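Local coordinates for Sodium/calcium exchanger membrane region domain-containing protein (Archaeoglobus fulgidus, PDB 4KPP), which probably exchanges protons for calcium ions across the membrane, as a member of the sodium/calcium exchanger family, at residues A[85-90]-A[297-302]; A[34-39]-A[229-234]. All blocks are in the same frame, centred on the assembly; numbering follows the deposited sequence.

In the fold
Both contacts join the two sodium/calcium exchanger family regions of the chain, the first segment of each pair coming from the N-terminal region and the second from the C-terminal one. Contact 2 packs helix 32-60 on helix 224-237; contact 1 packs the end of helix 76-91 on the end of helix 288-299. Along the chain the segments alternate: 34-39, 85-90, 229-234, 297-302, so neither pair closes before the other opens. The centres lie about 22 Å apart, each about 21 Å from the centre of the chain, and the nearest atoms about 4 Å apart, without touching. The two contacts are thus neighbouring links between the halves of the exchanger, away from the bound calcium ion.

Contact 1 (A[85-90]-A[297-302]); sequences FAWKAG and YSISAF
Trp87 and Ser300 carry the aromatic part of this junction between two helix ends. Ser300 CB sits over one face of the indole in a CH-pi contact, 3.7 Å from the centroid of the six-membered ring and displaced toward its rim. With CG anti to the backbone N (chi1 -177°), the Trp87 ring swings across to meet it, and its CZ3 also brushes Ile299 CG2.

The apolar contacts continue on Tyr297, whose ring offers its edge to Ala89: CB of Ala89 lies in the ring plane, 3.7 Å from CD1. Leu307 and Pro308 touch the same side chain. Replacing Tyr297 by an alanine is likely to open a gap beside Ala89 and to take away the ring on which Leu307 and Pro308 pack.

Among the polar atoms, Ala89 O comes obliquely to the tyrosine ring, 3.5 Å from Tyr297 CE1. Ser300 OG lies 3.1 Å from Trp87 O, but its one proton can also go to Ile296 O, so the bond across is not settled. Gly90 CA is 3.2 Å from Ser300 OG, and a side chain at Gly90 would collide with that oxygen. Phe302 is the first residue to leave helical angles, with positive phi and two bonds back into the last turn, a Schellman motif. The chemistry is therefore chiefly van der Waals and CH-pi packing between helix ends, with one hydroxyl whose proton has two acceptors within reach and no charged pair.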
ATOM      1  N   PHE A  85      -6.934  13.784   1.514  1.00 21.56           N
ATOM      2  CA  PHE A  85      -6.586  14.650   0.392  1.00 24.27           C
ATOM      3  C   PHE A  85      -7.699  14.686  -0.653  1.00 22.25           C
ATOM      4  O   PHE A  85      -8.013  15.739  -1.201  1.00 24.93           O
ATOM      5  CB  PHE A  85      -5.295  14.168  -0.270  1.00 23.48           C
ATOM      6  CG  PHE A  85      -4.061  14.431   0.539  1.00 20.65           C
ATOM      7  CD1 PHE A  85      -3.945  15.589   1.284  1.00 19.10           C
ATOM      8  CD2 PHE A  85      -3.017  13.522   0.549  1.00 22.90           C
ATOM      9  CE1 PHE A  85      -2.815  15.839   2.022  1.00 20.03           C
ATOM     10  CE2 PHE A  85      -1.879  13.765   1.291  1.00 22.90           C
ATOM     11  CZ  PHE A  85      -1.778  14.926   2.028  1.00 24.05           C
ATOM     12  N   ALA A  86      -8.285  13.528  -0.937  1.00 23.27           N
ATOM     13  CA  ALA A  86      -9.379  13.459  -1.896  1.00 22.70           C
ATOM     14  C   ALA A  86     -10.635  14.154  -1.363  1.00 26.23           C
ATOM     15  O   ALA A  86     -11.368  14.787  -2.122  1.00 28.17           O
ATOM     16  CB  ALA A  86      -9.673  12.011  -2.279  1.00 17.17           C
ATOM     17  N   TRP A  87     -10.876  14.038  -0.058  1.00 25.10           N
ATOM     18  CA  TRP A  87     -12.019  14.706   0.557  1.00 26.76           C
ATOM     19  C   TRP A  87     -11.884  16.221   0.457  1.00 27.69           C
ATOM     20  O   TRP A  87     -12.823  16.913   0.060  1.00 28.11           O
ATOM     21  CB  TRP A  87     -12.196  14.292   2.021  1.00 29.04           C
ATOM     22  CG  TRP A  87     -13.412  14.914   2.658  1.00 34.82           C
ATOM     23  CD1 TRP A  87     -13.490  16.140   3.262  1.00 37.79           C
ATOM     24  CD2 TRP A  87     -14.726  14.348   2.738  1.00 37.80           C
ATOM     25  NE1 TRP A  87     -14.766  16.367   3.714  1.00 39.50           N
ATOM     26  CE2 TRP A  87     -15.545  15.282   3.406  1.00 38.31           C
ATOM     27  CE3 TRP A  87     -15.289  13.141   2.312  1.00 38.62           C
ATOM     28  CZ2 TRP A  87     -16.896  15.044   3.658  1.00 39.69           C
ATOM     29  CZ3 TRP A  87     -16.630  12.908   2.564  1.00 39.29           C
ATOM     30  CH2 TRP A  87     -17.418  13.855   3.229  1.00 41.17           C
ATOM     31  N   LYS A  88     -10.711  16.730   0.820  1.00 27.18           N
ATOM     32  CA  LYS A  88     -10.435  18.156   0.710  1.00 26.09           C
ATOM     33  C   LYS A  88     -10.498  18.617  -0.743  1.00 29.48           C
ATOM     34  O   LYS A  88     -10.946  19.724  -1.030  1.00 38.00           O
ATOM     35  CB  LYS A  88      -9.073  18.489   1.318  1.00 24.54           C
ATOM     36  CG  LYS A  88      -8.933  18.079   2.783  1.00 22.94           C
ATOM     37  CD  LYS A  88      -9.919  18.824   3.677  1.00 24.25           C
ATOM     38  CE  LYS A  88      -9.688  20.330   3.632  1.00 26.32           C
ATOM     39  NZ  LYS A  88     -10.635  21.069   4.514  1.00 28.43           N
ATOM     40  N   ALA A  89     -10.058  17.757  -1.656  1.00 27.54           N
ATOM     41  CA  ALA A  89     -10.073  18.069  -3.084  1.00 27.55           C
ATOM     42  C   ALA A  89     -11.474  18.379  -3.606  1.00 30.78           C
ATOM     43  O   ALA A  89     -11.653  19.274  -4.425  1.00 33.09           O
ATOM     44  CB  ALA A  89      -9.448  16.929  -3.888  1.00 21.68           C
ATOM     45  N   GLY A  90     -12.466  17.635  -3.130  1.00 34.18           N
ATOM     46  CA  GLY A  90     -13.828  17.798  -3.609  1.00 31.13           C
ATOM     47  C   GLY A  90     -14.616  18.838  -2.835  1.00 33.33           C
ATOM     48  O   GLY A  90     -15.500  19.491  -3.386  1.00 36.60           O
ATOM     49  N   TYR A 297     -13.743  11.984  -4.177  1.00 28.58           N
ATOM     50  CA  TYR A 297     -13.773  13.278  -4.855  1.00 31.81           C
ATOM     51  C   TYR A 297     -15.194  13.684  -5.255  1.00 33.57           C
ATOM     52  O   TYR A 297     -15.539  14.865  -5.228  1.00 30.02           O
ATOM     53  CB  TYR A 297     -12.855  13.257  -6.082  1.00 33.67           C
ATOM     54  CG  TYR A 297     -12.757  14.582  -6.811  1.00 33.02           C
ATOM     55  CD1 TYR A 297     -12.049  15.647  -6.265  1.00 35.27           C
ATOM     56  CD2 TYR A 297     -13.358  14.761  -8.049  1.00 30.31           C
ATOM     57  CE1 TYR A 297     -11.952  16.858  -6.927  1.00 35.65           C
ATOM     58  CE2 TYR A 297     -13.266  15.968  -8.721  1.00 32.22           C
ATOM     59  CZ  TYR A 297     -12.560  17.013  -8.156  1.00 37.47           C
ATOM     60  OH  TYR A 297     -12.462  18.218  -8.813  1.00 40.53           O
ATOM     61  N   SER A 298     -16.016  12.704  -5.622  1.00 32.66           N
ATOM     62  CA  SER A 298     -17.406  12.973  -5.969  1.00 33.87           C
ATOM     63  C   SER A 298     -18.276  13.109  -4.724  1.00 37.33           C
ATOM     64  O   SER A 298     -19.176  13.944  -4.676  1.00 36.71           O
ATOM     65  CB  SER A 298     -17.964  11.881  -6.881  1.00 34.28           C
ATOM     66  OG  SER A 298     -17.467  12.009  -8.200  1.00 35.55           O
ATOM     67  N   ILE A 299     -18.005  12.281  -3.720  1.00 38.35           N
ATOM     68  CA  ILE A 299     -18.803  12.281  -2.497  1.00 41.25           C
ATOM     69  C   ILE A 299     -18.656  13.578  -1.707  1.00 39.03           C
ATOM     70  O   ILE A 299     -19.650  14.174  -1.294  1.00 38.02           O
ATOM     71  CB  ILE A 299     -18.455  11.079  -1.590  1.00 40.34           C
ATOM     72  CG1 ILE A 299     -18.804   9.765  -2.292  1.00 39.77           C
ATOM     73  CG2 ILE A 299     -19.191  11.181  -0.260  1.00 39.21           C
ATOM     74  CD1 ILE A 299     -18.590   8.540  -1.433  1.00 39.60           C
ATOM     75  N   SER A 300     -17.414  14.012  -1.505  1.00 38.04           N
ATOM     76  CA  SER A 300     -17.131  15.208  -0.713  1.00 38.07           C
ATOM     77  C   SER A 300     -17.674  16.480  -1.354  1.00 40.85           C
ATOM     78  O   SER A 300     -17.915  17.475  -0.671  1.00 42.68           O
ATOM     79  CB  SER A 300     -15.628  15.351  -0.466  1.00 37.37           C
ATOM     80  OG  SER A 300     -14.917  15.521  -1.680  1.00 36.05           O
ATOM     81  N   ALA A 301     -17.867  16.439  -2.668  1.00 40.81           N
ATOM     82  CA  ALA A 301     -18.418  17.573  -3.399  1.00 40.35           C
ATOM     83  C   ALA A 301     -19.929  17.428  -3.536  1.00 42.83           C
ATOM     84  O   ALA A 301     -20.612  18.360  -3.965  1.00 42.65           O
ATOM     85  CB  ALA A 301     -17.776  17.680  -4.772  1.00 36.01           C
ATOM     86  N   PHE A 302     -20.437  16.253  -3.167  1.00 43.02           N
ATOM     87  CA  PHE A 302     -21.841  15.894  -3.355  1.00 44.21           C
ATOM     88  C   PHE A 302     -22.276  16.041  -4.811  1.00 45.23           C
ATOM     89  O   PHE A 302     -23.349  16.574  -5.094  1.00 49.20           O
ATOM     90  CB  PHE A 302     -22.751  16.717  -2.441  1.00 44.92           C
TER

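Contact 2 (A[34-39]-A[229-234]); sequences TQTLLS and EGLLET
Thr36 points its side chain at Gly230, where helix 32-60 and helix 224-237 pack as a roughly antiparallel pair in the helical bundle of this exchanger family. The short axes run at 148° and approach to 8.2 Å, and the backbones come nearest at Thr36 and Gly230, whose CA atoms are 4.8 Å apart. Glycine is what permits this: a CB there would clash with Thr36 OG1.

The two branches of Thr36 do different work. Its first torsion (chi1 -55°) sets OG1 beside the backbone N, from where it hydrogen-bonds back to Ala32 O, one turn earlier in its own helix, and sets CG2 anti to that N, facing Leu231. OG1 also lies against the Gly230 peptide, 2.9 Å from Gly230 C, yet it makes no hydrogen bond there because the angles to Gly230 O and Leu231 N are poor. At the methyl, the Thr36 and Leu231 side chains meet at about a right angle, Thr36 CG2 lying 4.0 Å from Leu231 CG. Leu231 packs onward against Ile249 and Ala250 of helix 242-267.

Beside the threonine, Gln35 reaches over with its chain extended beyond CG, bringing NE2 within 3.8 Å of Gly230 N. The amide is held by a hydrogen bond to Ala226 O, so this side chain links the two helices through a carbonyl one turn before Gly230.

Thr234 also faces helix 32-60, but its hydroxyl turns back to its own helix. Gly230 O takes two donors from Thr234, the backbone N and OG1, on opposite faces of its plane; OG1 stands above that plane, 2.9 Å from Gly230 O.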
ATOM      1  N   THR A  34       5.708  19.369  15.545  1.00 30.44           N
ATOM      2  CA  THR A  34       5.373  18.492  16.663  1.00 30.44           C
ATOM      3  C   THR A  34       3.982  17.871  16.507  1.00 27.45           C
ATOM      4  O   THR A  34       3.763  16.724  16.901  1.00 26.25           O
ATOM      5  CB  THR A  34       5.536  19.200  18.027  1.00 34.78           C
ATOM      6  OG1 THR A  34       4.353  19.021  18.813  1.00 42.45           O
ATOM      7  CG2 THR A  34       5.791  20.680  17.835  1.00 36.97           C
ATOM      8  N   GLN A  35       3.055  18.616  15.910  1.00 25.65           N
ATOM      9  CA  GLN A  35       1.746  18.063  15.577  1.00 22.82           C
ATOM     10  C   GLN A  35       1.892  16.889  14.615  1.00 21.08           C
ATOM     11  O   GLN A  35       1.201  15.882  14.746  1.00 23.71           O
ATOM     12  CB  GLN A  35       0.825  19.124  14.971  1.00 23.15           C
ATOM     13  CG  GLN A  35      -0.463  18.536  14.396  1.00 27.13           C
ATOM     14  CD  GLN A  35      -1.459  19.586  13.947  1.00 32.74           C
ATOM     15  OE1 GLN A  35      -1.963  20.371  14.752  1.00 38.60           O
ATOM     16  NE2 GLN A  35      -1.758  19.600  12.655  1.00 33.17           N
ATOM     17  N   THR A  36       2.803  17.028  13.658  1.00 21.00           N
ATOM     18  CA  THR A  36       3.059  15.989  12.665  1.00 25.17           C
ATOM     19  C   THR A  36       3.648  14.743  13.311  1.00 27.66           C
ATOM     20  O   THR A  36       3.214  13.624  13.037  1.00 27.14           O
ATOM     21  CB  THR A  36       4.037  16.482  11.581  1.00 25.04           C
ATOM     22  OG1 THR A  36       3.542  17.694  11.004  1.00 28.68           O
ATOM     23  CG2 THR A  36       4.208  15.435  10.489  1.00 21.76           C
ATOM     24  N   LEU A  37       4.644  14.951  14.166  1.00 27.44           N
ATOM     25  CA  LEU A  37       5.309  13.854  14.859  1.00 29.38           C
ATOM     26  C   LEU A  37       4.342  13.058  15.737  1.00 26.09           C
ATOM     27  O   LEU A  37       4.287  11.833  15.653  1.00 27.49           O
ATOM     28  CB  LEU A  37       6.475  14.389  15.695  1.00 31.16           C
ATOM     29  CG  LEU A  37       7.572  15.089  14.888  1.00 31.77           C
ATOM     30  CD1 LEU A  37       8.612  15.730  15.798  1.00 26.43           C
ATOM     31  CD2 LEU A  37       8.225  14.107  13.927  1.00 35.91           C
ATOM     32  N   LEU A  38       3.580  13.760  16.569  1.00 24.15           N
ATOM     33  CA  LEU A  38       2.657  13.113  17.497  1.00 26.41           C
ATOM     34  C   LEU A  38       1.501  12.403  16.793  1.00 26.59           C
ATOM     35  O   LEU A  38       1.200  11.248  17.096  1.00 29.80           O
ATOM     36  CB  LEU A  38       2.125  14.120  18.520  1.00 28.38           C
ATOM     37  CG  LEU A  38       3.151  14.658  19.523  1.00 33.27           C
ATOM     38  CD1 LEU A  38       2.482  15.544  20.568  1.00 31.18           C
ATOM     39  CD2 LEU A  38       3.932  13.523  20.189  1.00 33.56           C
ATOM     40  N   SER A  39       0.862  13.089  15.852  1.00 25.43           N
ATOM     41  CA  SER A  39      -0.248  12.504  15.106  1.00 26.84           C
ATOM     42  C   SER A  39       0.254  11.375  14.218  1.00 22.54           C
ATOM     43  O   SER A  39      -0.431  10.364  14.037  1.00 18.30           O
ATOM     44  CB  SER A  39      -0.963  13.565  14.268  1.00 27.50           C
ATOM     45  OG  SER A  39      -0.056  14.185  13.374  1.00 32.31           O
ATOM     46  N   GLU A 229      -2.175  18.015   7.479  1.00 23.34           N
ATOM     47  CA  GLU A 229      -2.047  19.464   7.547  1.00 27.45           C
ATOM     48  C   GLU A 229      -0.768  19.867   8.267  1.00 29.17           C
ATOM     49  O   GLU A 229      -0.187  20.912   7.974  1.00 34.46           O
ATOM     50  CB  GLU A 229      -3.263  20.093   8.233  1.00 31.48           C
ATOM     51  CG  GLU A 229      -4.580  19.879   7.494  1.00 34.00           C
ATOM     52  CD  GLU A 229      -4.590  20.483   6.094  1.00 36.63           C
ATOM     53  OE1 GLU A 229      -3.813  21.425   5.834  1.00 33.04           O
ATOM     54  OE2 GLU A 229      -5.384  20.011   5.250  1.00 41.59           O
ATOM     55  N   GLY A 230      -0.337  19.039   9.215  1.00 25.66           N
ATOM     56  CA  GLY A 230       0.914  19.268   9.911  1.00 25.40           C
ATOM     57  C   GLY A 230       2.083  19.172   8.952  1.00 30.10           C
ATOM     58  O   GLY A 230       2.988  20.009   8.973  1.00 36.19           O
ATOM     59  N   LEU A 231       2.062  18.144   8.108  1.00 29.60           N
ATOM     60  CA  LEU A 231       3.081  17.967   7.078  1.00 29.55           C
ATOM     61  C   LEU A 231       3.123  19.161   6.137  1.00 28.59           C
ATOM     62  O   LEU A 231       4.189  19.724   5.892  1.00 30.28           O
ATOM     63  CB  LEU A 231       2.813  16.698   6.270  1.00 31.26           C
ATOM     64  CG  LEU A 231       3.785  15.536   6.471  1.00 33.64           C
ATOM     65  CD1 LEU A 231       3.421  14.381   5.553  1.00 28.21           C
ATOM     66  CD2 LEU A 231       5.223  15.980   6.238  1.00 33.58           C
ATOM     67  N   LEU A 232       1.960  19.540   5.615  1.00 25.79           N
ATOM     68  CA  LEU A 232       1.857  20.669   4.692  1.00 25.23           C
ATOM     69  C   LEU A 232       2.340  21.967   5.324  1.00 24.10           C
ATOM     70  O   LEU A 232       3.002  22.770   4.669  1.00 27.60           O
ATOM     71  CB  LEU A 232       0.419  20.840   4.190  1.00 26.95           C
ATOM     72  CG  LEU A 232      -0.107  19.796   3.202  1.00 26.51           C
ATOM     73  CD1 LEU A 232      -1.564  20.071   2.853  1.00 25.72           C
ATOM     74  CD2 LEU A 232       0.753  19.772   1.947  1.00 27.77           C
ATOM     75  N   GLU A 233       2.007  22.165   6.595  1.00 27.07           N
ATOM     76  CA  GLU A 233       2.429  23.359   7.315  1.00 35.20           C
ATOM     77  C   GLU A 233       3.940  23.375   7.515  1.00 31.36           C
ATOM     78  O   GLU A 233       4.596  24.382   7.254  1.00 31.58           O
ATOM     79  CB  GLU A 233       1.719  23.447   8.666  1.00 45.51           C
ATOM     80  CG  GLU A 233       0.713  24.579   8.770  1.00 54.29           C
ATOM     81  CD  GLU A 233       1.369  25.943   8.824  1.00 60.11           C
ATOM     82  OE1 GLU A 233       1.800  26.446   7.764  1.00 61.02           O
ATOM     83  OE2 GLU A 233       1.449  26.512   9.932  1.00 62.76           O
ATOM     84  N   THR A 234       4.481  22.252   7.975  1.00 26.38           N
ATOM     85  CA  THR A 234       5.916  22.112   8.193  1.00 28.24           C
ATOM     86  C   THR A 234       6.711  22.409   6.924  1.00 28.44           C
ATOM     87  O   THR A 234       7.718  23.116   6.964  1.00 26.47           O
ATOM     88  CB  THR A 234       6.270  20.695   8.712  1.00 27.07           C
ATOM     89  OG1 THR A 234       5.691  20.502  10.008  1.00 27.11           O
ATOM     90  CG2 THR A 234       7.772  20.514   8.814  1.00 28.57           C
TER